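Local coordinates for protein Pro-Pro endopeptidase (Paenibacillus alvei, PDB 6FPC) that cuts peptide bonds between two prolines as a secreted zinc-dependent endopeptidase, cleaving a cell surface protein and so perhaps regulating bacterial adhesion, at residues S36-D39 against A40-S43; P59-A62 against Y63-G66; H115-R119 against L120-E124. All blocks are in the same frame, centred on the assembly; numbering follows the deposited sequence.

The three contacts are local and follow one another along the chain, so none closes a long loop, nests within another or crosses it. Contact 1 spans helical turns of helix 35-43. Contact 2 makes tight turns inside the long loop between strands 47-51 and 84-86, and it touches neither of the others: its nearest atoms are about 12 Å from contact 1 and about 9 Å from contact 3. Contact 3 runs from the metal-binding part of helix 108-121 through the end of the helix into the loop that follows. Contacts 1 and 3 do meet, with Ile37 against Val117 and Leu41 against Ala116, so the two helices pack directly together.

Contact 1: S36-D39 against A40-S43; sequences SILD and ALYS
Four backbone bonds run from residues 40-43 back to residues 36-39, each donor four positions after its acceptor. Ala40 N bonds to Ser36 O, Leu41 N to Ile37 O, Tyr42 N to Leu38 O and Ser43 N to Asp39 O, all at 3.0-3.1 Å. The Tyr42 bond is the straightest of the set, with an N-H...O angle of 166°. A side-chain bond adds to these: Ser43 OG donates to Ala40 O at 2.7 Å, one turn back. The first torsion of Ser43, 76°, places OG between the backbone N and the carbonyl carbon, which turns the hydroxyl back along the helix to that carbonyl.

This unbroken i to i+4 series is the signature of an alpha-helix, here helix 35-43, lying against helix 108-121 of a metalloprotease of the M34 family. Two sides of the helix are engaged. Ile37, Ala40 and Leu41 meet helix 108-121, where Ala40 lies on Val121 and Leu41 also reaches Thr113. Leu38 and Tyr42 instead lie on Leu10 of helix 7-10.

One apolar side-chain pair bridges the two segments: Leu38 and Leu41 touch through their branch ends, Leu38 CD2 standing 4.4 Å from Leu41 CD1.

The bases of several side chains pack instead on backbone oxygens of the preceding turn. Leu41 CB is 3.3 Å from Leu38 O, and Ala40 CB lies 3.5 Å from Ser36 O. Tyr42 has CG anti to its backbone N (chi1 -170°); its CB passes near Asp39 O, but the ring then leads off from residues 36-39, and the side chain touches Ile6 and Lys9 as well as Leu10.

Contact 2: P59-A62 against Y63-G66; sequences PELA and YLKG
Lys65 folds back over Ala62, and almost every atom of its chain can be placed against that residue. CB and CG each lie 3.3 Å from Ala62 O, CD stands off at 3.9 Å from the same oxygen, and CE comes 4.2 Å from Ala62 CB. A bend at the last torsion (chi4 -76°) then turns NZ aside, where it hydrogen-bonds to Asn57 OD1. The backbone of Lys65 holds the start of this path, its N bonding to Ala62 O at 3.0 Å with the donor 51° out of the carbonyl plane.

One residue earlier the pattern repeats, as Leu64 N bonds to Leu61 O at 3.0 Å. These two i to i+3 bonds, with the backbone angles of Ala62, Tyr63 and Leu64 all in the right-handed helical region, define two overlapping type I beta turns, 61-64 and 62-65. Between Pro59 O and Tyr63 N, four residues apart, a water forms the bridge, donating to the former and accepting from the latter.

Leu61 and Leu64 lie alongside each other, Leu61 CD2 4.1 Å from Leu64 CD1. The Tyr63 ring takes Leu64 CG over one face, offset toward the rim, and turns its edge to Glu60 O, 3.2 Å from Tyr63 CE2.

Within the long loop after strand 47-51, Leu61 rests on Ala91 of strand 89-93, Leu64 touches Trp79 in the same loop, and Glu60 forms a salt bridge to Lys49 of strand 47-51.

Contact 3: H115-R119 against L120-E124; sequences HAVDR and LVLNE. With CD (cadmium ion), chain F.
Val117 O is gripped by two backbone donors, Val121 N and Leu122 N, each at 2.9 Å. The Leu122 bond lies nearly along the C=O axis (C=O...N 166°), whereas the Val121 N-H comes in at a tilt and is more bent. A donor five residues on marks a wider, pi-type turn, and it follows a regular alpha-helical bond from Leu120 N to Ala116 O at 2.8 Å. The chain then swings round at Asn123, which has positive phi, and Glu124 N bonds to Asp118 O at 2.8 Å.

Side chains follow this wider turn. Val117 and Leu122 run side by side, with Val117 CG1 3.7 Å from Leu122 CD1. With CG anti to the backbone N (chi1 -173°), the Asp118 carboxylate reaches forward to the Glu124 backbone, Asp118 OD1 touching Glu124 C at 3.3 Å without a hydrogen bond to it; OD2 hydrogen-bonds to Ser126 OG. A water links Arg119 O to Glu124 OE1, donating to both. Arg119 NH1 forms a salt bridge to Glu87 OE1, and Leu122 packs on Phe157 of helix 153-166.

At the start of residues 115-119, His115 NE2 binds the cadmium ion at 2.2 Å, in a site completed by His111, Tyr148, Glu155 and a water. The same four residues also hold zinc in this crystal. His111, Glu112 and His115 form the HExxH motif of zinc metallopeptidases on this helix, with Glu155 supplied by helix 153-166.

Contact 1: S36-D39 against A40-S43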
loop_
_atom_site.group_PDB
_atom_site.type_symbol
_atom_site.label_atom_id
_atom_site.label_comp_id
_atom_site.label_asym_id
_atom_site.label_seq_id
_atom_site.Cartn_x
_atom_site.Cartn_y
_atom_site.Cartn_z
ATOM N N SER A 36 -10.744 -13.167 0.105
ATOM C CA SER A 36 -11.680 -12.755 1.164
ATOM C C SER A 36 -11.496 -11.291 1.576
ATOM O O SER A 36 -12.480 -10.581 1.784
ATOM C CB SER A 36 -11.559 -13.661 2.384
ATOM O OG SER A 36 -10.201 -13.848 2.740
ATOM N N ILE A 37 -10.240 -10.838 1.638
ATOM C CA ILE A 37 -9.858 -9.462 1.975
ATOM C C ILE A 37 -10.227 -8.552 0.792
ATOM O O ILE A 37 -10.739 -7.458 1.010
ATOM C CB ILE A 37 -8.339 -9.408 2.306
ATOM C CG1 ILE A 37 -7.989 -10.152 3.638
ATOM C CG2 ILE A 37 -7.791 -7.983 2.268
ATOM C CD1 ILE A 37 -8.276 -9.501 4.936
ATOM N N LEU A 38 -9.956 -8.993 -0.453
ATOM C CA LEU A 38 -10.305 -8.203 -1.647
ATOM C C LEU A 38 -11.839 -8.024 -1.753
ATOM O O LEU A 38 -12.311 -6.914 -2.028
ATOM C CB LEU A 38 -9.718 -8.830 -2.927
ATOM C CG LEU A 38 -8.178 -8.848 -3.033
ATOM C CD1 LEU A 38 -7.708 -9.799 -4.144
ATOM C CD2 LEU A 38 -7.616 -7.447 -3.254
ATOM N N ASP A 39 -12.599 -9.091 -1.461
ATOM C CA ASP A 39 -14.073 -9.098 -1.452
ATOM C C ASP A 39 -14.596 -8.061 -0.456
ATOM O O ASP A 39 -15.445 -7.222 -0.797
ATOM C CB ASP A 39 -14.607 -10.497 -1.092
ATOM C CG ASP A 39 -14.471 -11.556 -2.179
ATOM O OD1 ASP A 39 -14.775 -12.738 -1.899
ATOM O OD2 ASP A 39 -14.062 -11.204 -3.314
ATOM N N ALA A 40 -14.035 -8.092 0.766
ATOM C CA ALA A 40 -14.373 -7.176 1.843
ATOM C C ALA A 40 -14.071 -5.735 1.431
ATOM O O ALA A 40 -14.903 -4.862 1.663
ATOM C CB ALA A 40 -13.607 -7.555 3.100
ATOM N N LEU A 41 -12.926 -5.487 0.755
ATOM C CA LEU A 41 -12.594 -4.141 0.262
ATOM C C LEU A 41 -13.683 -3.620 -0.676
ATOM O O LEU A 41 -14.159 -2.493 -0.505
ATOM C CB LEU A 41 -11.257 -4.143 -0.489
ATOM C CG LEU A 41 -10.008 -3.992 0.331
ATOM C CD1 LEU A 41 -8.798 -4.148 -0.570
ATOM C CD2 LEU A 41 -9.985 -2.636 1.084
ATOM N N TYR A 42 -14.077 -4.446 -1.660
ATOM C CA TYR A 42 -15.117 -4.092 -2.615
ATOM C C TYR A 42 -16.455 -3.782 -1.933
ATOM O O TYR A 42 -17.125 -2.846 -2.358
ATOM C CB TYR A 42 -15.306 -5.190 -3.675
ATOM C CG TYR A 42 -16.196 -4.745 -4.814
ATOM C CD1 TYR A 42 -15.690 -3.985 -5.865
ATOM C CD2 TYR A 42 -17.558 -5.045 -4.820
ATOM C CE1 TYR A 42 -16.502 -3.580 -6.922
ATOM C CE2 TYR A 42 -18.387 -4.621 -5.861
ATOM C CZ TYR A 42 -17.848 -3.902 -6.918
ATOM O OH TYR A 42 -18.646 -3.476 -7.947
ATOM N N SER A 43 -16.843 -4.546 -0.887
ATOM C CA SER A 43 -18.108 -4.303 -0.177
ATOM C C SER A 43 -18.168 -2.918 0.528
ATOM O O SER A 43 -19.268 -2.420 0.767
ATOM C CB SER A 43 -18.410 -5.426 0.817
ATOM O OG SER A 43 -17.596 -5.312 1.972
#

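Contact 2: P59-A62 against Y63-G66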
loop_
_atom_site.group_PDB
_atom_site.type_symbol
_atom_site.label_atom_id
_atom_site.label_comp_id
_atom_site.label_asym_id
_atom_site.label_seq_id
_atom_site.Cartn_x
_atom_site.Cartn_y
_atom_site.Cartn_z
ATOM N N PRO A 59 -10.377 12.560 -11.221
ATOM C CA PRO A 59 -11.328 13.594 -10.762
ATOM C C PRO A 59 -11.480 13.730 -9.250
ATOM O O PRO A 59 -11.453 14.849 -8.722
ATOM C CB PRO A 59 -12.645 13.182 -11.440
ATOM C CG PRO A 59 -12.201 12.565 -12.729
ATOM C CD PRO A 59 -10.939 11.798 -12.360
ATOM N N GLU A 60 -11.589 12.605 -8.553
ATOM C CA GLU A 60 -11.749 12.622 -7.103
ATOM C C GLU A 60 -10.474 13.011 -6.337
ATOM O O GLU A 60 -10.565 13.253 -5.138
ATOM C CB GLU A 60 -12.322 11.305 -6.593
ATOM C CG GLU A 60 -11.400 10.107 -6.724
ATOM C CD GLU A 60 -12.027 8.849 -6.167
ATOM O OE1 GLU A 60 -12.445 8.867 -4.985
ATOM O OE2 GLU A 60 -12.117 7.851 -6.915
ATOM N N LEU A 61 -9.297 13.060 -7.006
ATOM C CA LEU A 61 -8.044 13.464 -6.336
ATOM C C LEU A 61 -7.521 14.800 -6.836
ATOM O O LEU A 61 -6.506 15.278 -6.319
ATOM C CB LEU A 61 -6.944 12.373 -6.431
ATOM C CG LEU A 61 -7.252 11.021 -5.760
ATOM C CD1 LEU A 61 -6.112 10.039 -5.989
ATOM C CD2 LEU A 61 -7.519 11.168 -4.266
ATOM N N ALA A 62 -8.226 15.429 -7.829
ATOM C CA ALA A 62 -7.821 16.711 -8.416
ATOM C C ALA A 62 -7.683 17.805 -7.370
ATOM O O ALA A 62 -6.812 18.657 -7.516
ATOM C CB ALA A 62 -8.778 17.143 -9.524
ATOM N N TYR A 63 -8.469 17.723 -6.272
ATOM C CA TYR A 63 -8.426 18.699 -5.179
ATOM C C TYR A 63 -7.043 18.799 -4.499
ATOM O O TYR A 63 -6.778 19.792 -3.828
ATOM C CB TYR A 63 -9.571 18.432 -4.155
ATOM C CG TYR A 63 -9.324 17.288 -3.196
ATOM C CD1 TYR A 63 -8.767 17.515 -1.936
ATOM C CD2 TYR A 63 -9.610 15.971 -3.559
ATOM C CE1 TYR A 63 -8.522 16.461 -1.052
ATOM C CE2 TYR A 63 -9.379 14.910 -2.674
ATOM C CZ TYR A 63 -8.853 15.165 -1.419
ATOM O OH TYR A 63 -8.603 14.118 -0.562
ATOM N N LEU A 64 -6.172 17.761 -4.655
ATOM C CA LEU A 64 -4.821 17.724 -4.071
ATOM C C LEU A 64 -3.761 18.435 -4.947
ATOM O O LEU A 64 -2.612 18.600 -4.513
ATOM C CB LEU A 64 -4.390 16.270 -3.818
ATOM C CG LEU A 64 -5.235 15.506 -2.813
ATOM C CD1 LEU A 64 -4.910 14.020 -2.881
ATOM C CD2 LEU A 64 -5.053 16.081 -1.416
ATOM N N LYS A 65 -4.137 18.823 -6.163
ATOM C CA LYS A 65 -3.213 19.503 -7.082
ATOM C C LYS A 65 -2.594 20.728 -6.433
ATOM O O LYS A 65 -3.305 21.523 -5.831
ATOM C CB LYS A 65 -3.881 19.878 -8.400
ATOM C CG LYS A 65 -4.006 18.673 -9.332
ATOM C CD LYS A 65 -4.613 19.040 -10.688
ATOM C CE LYS A 65 -5.049 17.811 -11.448
ATOM N NZ LYS A 65 -3.906 17.079 -12.054
ATOM N N GLY A 66 -1.266 20.771 -6.444
ATOM C CA GLY A 66 -0.492 21.890 -5.905
ATOM C C GLY A 66 -0.482 22.011 -4.397
ATOM O O GLY A 66 -0.103 23.053 -3.881
HETATM O O HOH W 1 -11.169 16.552 -6.611
#

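Contact 3: H115-R119 against L120-E124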
loop_
_atom_site.group_PDB
_atom_site.type_symbol
_atom_site.label_atom_id
_atom_site.label_comp_id
_atom_site.label_asym_id
_atom_site.label_seq_id
_atom_site.Cartn_x
_atom_site.Cartn_y
_atom_site.Cartn_z
ATOM N N HIS A 115 -3.219 -0.335 3.351
ATOM C CA HIS A 115 -3.708 0.751 4.198
ATOM C C HIS A 115 -5.251 0.702 4.237
ATOM O O HIS A 115 -5.830 0.798 5.322
ATOM C CB HIS A 115 -3.237 2.140 3.718
ATOM C CG HIS A 115 -1.829 2.498 4.116
ATOM N ND1 HIS A 115 -1.425 2.490 5.443
ATOM C CD2 HIS A 115 -0.811 2.951 3.348
ATOM C CE1 HIS A 115 -0.165 2.901 5.439
ATOM N NE2 HIS A 115 0.253 3.192 4.203
ATOM N N ALA A 116 -5.911 0.545 3.061
ATOM C CA ALA A 116 -7.383 0.465 2.991
ATOM C C ALA A 116 -7.897 -0.765 3.743
ATOM O O ALA A 116 -8.901 -0.667 4.437
ATOM C CB ALA A 116 -7.847 0.447 1.539
ATOM N N VAL A 117 -7.184 -1.902 3.656
ATOM C CA VAL A 117 -7.527 -3.143 4.383
ATOM C C VAL A 117 -7.480 -2.871 5.895
ATOM O O VAL A 117 -8.437 -3.183 6.612
ATOM C CB VAL A 117 -6.570 -4.315 4.000
ATOM C CG1 VAL A 117 -6.837 -5.564 4.844
ATOM C CG2 VAL A 117 -6.645 -4.647 2.511
ATOM N N ASP A 118 -6.375 -2.250 6.373
ATOM C CA ASP A 118 -6.223 -1.903 7.789
ATOM C C ASP A 118 -7.386 -1.017 8.269
ATOM O O ASP A 118 -8.050 -1.362 9.250
ATOM C CB ASP A 118 -4.888 -1.159 7.987
ATOM C CG ASP A 118 -4.509 -0.881 9.424
ATOM O OD1 ASP A 118 -4.973 -1.638 10.332
ATOM O OD2 ASP A 118 -3.722 0.063 9.649
ATOM N N ARG A 119 -7.662 0.083 7.544
ATOM C CA ARG A 119 -8.703 1.047 7.937
ATOM C C ARG A 119 -10.111 0.562 7.827
ATOM O O ARG A 119 -10.912 0.771 8.747
ATOM C CB ARG A 119 -8.587 2.350 7.117
ATOM C CG ARG A 119 -7.781 3.427 7.815
ATOM C CD ARG A 119 -7.559 4.603 6.892
ATOM N NE ARG A 119 -8.744 5.457 6.793
ATOM C CZ ARG A 119 -8.773 6.604 6.121
ATOM N NH1 ARG A 119 -7.685 7.043 5.495
ATOM N NH2 ARG A 119 -9.885 7.325 6.078
ATOM N N LEU A 120 -10.441 -0.021 6.671
ATOM C CA LEU A 120 -11.829 -0.342 6.321
ATOM C C LEU A 120 -12.252 -1.783 6.434
ATOM O O LEU A 120 -13.456 -2.040 6.461
ATOM C CB LEU A 120 -12.090 0.162 4.898
ATOM C CG LEU A 120 -11.715 1.633 4.636
ATOM C CD1 LEU A 120 -11.988 2.001 3.223
ATOM C CD2 LEU A 120 -12.504 2.606 5.548
ATOM N N VAL A 121 -11.304 -2.711 6.513
ATOM C CA VAL A 121 -11.624 -4.128 6.642
ATOM C C VAL A 121 -11.331 -4.650 8.048
ATOM O O VAL A 121 -12.181 -5.336 8.626
ATOM C CB VAL A 121 -10.963 -5.008 5.534
ATOM C CG1 VAL A 121 -11.222 -6.505 5.769
ATOM C CG2 VAL A 121 -11.438 -4.590 4.137
ATOM N N LEU A 122 -10.157 -4.301 8.599
ATOM C CA LEU A 122 -9.675 -4.844 9.872
ATOM C C LEU A 122 -9.787 -3.922 11.108
ATOM O O LEU A 122 -9.110 -4.172 12.110
ATOM C CB LEU A 122 -8.210 -5.316 9.679
ATOM C CG LEU A 122 -7.959 -6.384 8.588
ATOM C CD1 LEU A 122 -6.468 -6.606 8.372
ATOM C CD2 LEU A 122 -8.684 -7.697 8.878
ATOM N N ASN A 123 -10.666 -2.905 11.068
ATOM C CA ASN A 123 -10.925 -2.008 12.219
ATOM C C ASN A 123 -9.651 -1.399 12.783
ATOM O O ASN A 123 -9.481 -1.354 14.007
ATOM C CB ASN A 123 -11.665 -2.753 13.351
ATOM C CG ASN A 123 -12.875 -3.533 12.922
ATOM O OD1 ASN A 123 -12.835 -4.764 12.730
ATOM N ND2 ASN A 123 -13.980 -2.831 12.789
ATOM N N GLU A 124 -8.728 -0.989 11.896
ATOM C CA GLU A 124 -7.427 -0.427 12.314
ATOM C C GLU A 124 -6.647 -1.387 13.216
ATOM O O GLU A 124 -6.206 -1.020 14.303
ATOM C CB GLU A 124 -7.578 0.956 12.959
ATOM C CG GLU A 124 -8.135 1.986 11.993
ATOM C CD GLU A 124 -8.187 3.407 12.516
ATOM O OE1 GLU A 124 -8.967 4.199 11.947
ATOM O OE2 GLU A 124 -7.447 3.741 13.471
HETATM CD CD CD F . 2.143 4.104 3.501
HETATM O O HOH W 2 -10.970 3.119 10.557
HETATM O O HOH W 3 1.589 5.697 2.335
#